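Local coordinates for peptidase M14 domain-containing protein (PDB 2QVP) that probably acts as a zinc-dependent hydrolase of the peptidase M14 (metallocarboxypeptidase) family, although its substrate has not been established, at residues L173-Y178 / G248-D253. Numbering follows the deposited sequence.
Sequences LMTDTY and GQQPLD
Met174 O and Thr175 O accept hydrogen bonds from Gln249 N and Gln250 NE2, joining loop 173-178 to 248-253 through one main-chain and one side-chain donor. Gln250 NE2 meets Thr175 O at 2.7 Å, arriving in the carbonyl plane on a lone pair (C=O...N 126°), with the oxygen close to the plane of the glutamine amide. The bend of Gln250 at chi2 (-68°) swings the carboxamide back toward the 173-178 loop, where NE2 also lies 3.2 Å from Thr175 CG2, the two side chains crossing at roughly a right angle. With an alanine in place of Gln250 there is no NE2 to offer, and Thr175 O would probably be left without this donor and the threonine methyl without its neighbour. One residue earlier, Gln249 N reaches Met174 O at 3.2 Å in a nearly straight bond; Gln249 CB lies against Met174 O, and CG against both that oxygen and Leu173 O. The Gln249 side chain runs alongside Leu173, and its NE2 finds its polar partner in Val172 O.

Farther out, Gly248 bonds Asp171 through the backbone, and Thr177 OG1 bonds Glu245 O. The contact joins loops leaving the same ends of adjacent parallel strands 165-171 and 241-247, the second leading into helix 252-270 with Pro251 as N-cap. Glu245, the predicted proton donor/acceptor, has its side chain about 7 Å from that of Met174, modelled as selenomethionine. With neutral amides as donors and carbonyls as acceptors, this surface junction beside the probable active site relies on direction rather than charge.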
# COMPACT_ATOMS: atom_id res chain seq x y z
N LEU A 173 4.88 -7.71 -14.70
CA LEU A 173 4.71 -8.49 -15.93
C LEU A 173 3.28 -9.06 -16.12
O LEU A 173 3.03 -9.73 -17.12
CB LEU A 173 5.73 -9.65 -15.96
CG LEU A 173 7.22 -9.30 -15.77
CD1 LEU A 173 8.11 -10.55 -15.84
CD2 LEU A 173 7.65 -8.26 -16.79
N MSE A 174 2.35 -8.84 -15.17
CA MSE A 174 0.95 -9.25 -15.35
C MSE A 174 0.12 -8.26 -16.17
O MSE A 174 0.39 -7.08 -16.16
CB MSE A 174 0.26 -9.45 -14.00
CG MSE A 174 0.82 -10.57 -13.19
SE MSE A 174 0.39 -12.32 -13.78
CE MSE A 174 -1.41 -12.52 -12.97
N THR A 175 -0.87 -8.81 -16.88
CA THR A 175 -1.94 -8.10 -17.62
C THR A 175 -3.26 -8.14 -16.82
O THR A 175 -4.06 -7.21 -16.89
CB THR A 175 -2.19 -8.77 -18.99
OG1 THR A 175 -1.10 -8.48 -19.87
CG2 THR A 175 -3.49 -8.30 -19.64
N ASP A 176 -3.47 -9.21 -16.04
CA ASP A 176 -4.66 -9.40 -15.20
C ASP A 176 -4.38 -9.03 -13.77
O ASP A 176 -3.22 -9.05 -13.34
CB ASP A 176 -5.12 -10.85 -15.25
CG ASP A 176 -5.44 -11.32 -16.65
OD1 ASP A 176 -5.86 -10.50 -17.50
OD2 ASP A 176 -5.28 -12.53 -16.88
N THR A 177 -5.45 -8.73 -13.04
CA THR A 177 -5.37 -8.24 -11.66
C THR A 177 -5.90 -9.29 -10.69
O THR A 177 -6.64 -10.20 -11.06
CB THR A 177 -6.09 -6.85 -11.52
OG1 THR A 177 -5.68 -6.19 -10.30
CG2 THR A 177 -7.58 -6.99 -11.55
N TYR A 178 -5.48 -9.15 -9.44
CA TYR A 178 -5.85 -10.05 -8.37
C TYR A 178 -5.49 -9.36 -7.05
O TYR A 178 -4.95 -8.26 -7.04
CB TYR A 178 -5.11 -11.40 -8.49
CG TYR A 178 -3.60 -11.32 -8.38
CD1 TYR A 178 -2.84 -10.91 -9.47
CD2 TYR A 178 -2.94 -11.67 -7.20
CE1 TYR A 178 -1.47 -10.81 -9.38
CE2 TYR A 178 -1.56 -11.60 -7.10
CZ TYR A 178 -0.83 -11.17 -8.22
OH TYR A 178 0.55 -11.06 -8.18
N GLY A 248 1.21 -4.47 -14.28
CA GLY A 248 2.18 -3.51 -14.86
C GLY A 248 2.24 -3.37 -16.38
O GLY A 248 2.71 -2.35 -16.89
N GLN A 249 1.73 -4.37 -17.10
CA GLN A 249 1.67 -4.34 -18.56
C GLN A 249 0.50 -3.50 -19.13
O GLN A 249 0.29 -3.46 -20.33
CB GLN A 249 1.59 -5.77 -19.08
CG GLN A 249 2.77 -6.65 -18.70
CD GLN A 249 4.05 -6.27 -19.42
OE1 GLN A 249 4.15 -6.44 -20.64
NE2 GLN A 249 5.03 -5.78 -18.67
N GLN A 250 -0.26 -2.86 -18.24
CA GLN A 250 -1.38 -1.99 -18.58
C GLN A 250 -0.90 -0.55 -18.54
O GLN A 250 0.18 -0.29 -18.00
CB GLN A 250 -2.49 -2.19 -17.56
CG GLN A 250 -3.04 -3.61 -17.51
CD GLN A 250 -3.79 -4.01 -18.75
OE1 GLN A 250 -4.09 -3.18 -19.62
NE2 GLN A 250 -4.12 -5.29 -18.84
N PRO A 251 -1.71 0.38 -19.09
CA PRO A 251 -1.29 1.79 -19.05
C PRO A 251 -1.25 2.34 -17.62
O PRO A 251 -2.16 2.04 -16.82
CB PRO A 251 -2.37 2.51 -19.85
CG PRO A 251 -3.09 1.41 -20.62
CD PRO A 251 -3.01 0.23 -19.77
N LEU A 252 -0.22 3.12 -17.33
CA LEU A 252 0.01 3.68 -16.00
C LEU A 252 -1.21 4.38 -15.42
O LEU A 252 -1.61 4.08 -14.29
CB LEU A 252 1.22 4.63 -15.99
CG LEU A 252 1.65 5.20 -14.62
CD1 LEU A 252 2.26 4.14 -13.76
CD2 LEU A 252 2.64 6.36 -14.82
N ASP A 253 -1.80 5.31 -16.16
CA ASP A 253 -2.96 6.06 -15.64
C ASP A 253 -4.14 5.15 -15.25
O ASP A 253 -4.77 5.39 -14.22
CB ASP A 253 -3.33 7.22 -16.57
CG ASP A 253 -2.26 8.36 -16.57
OD1 ASP A 253 -1.50 8.54 -15.58
OD2 ASP A 253 -2.18 9.10 -17.57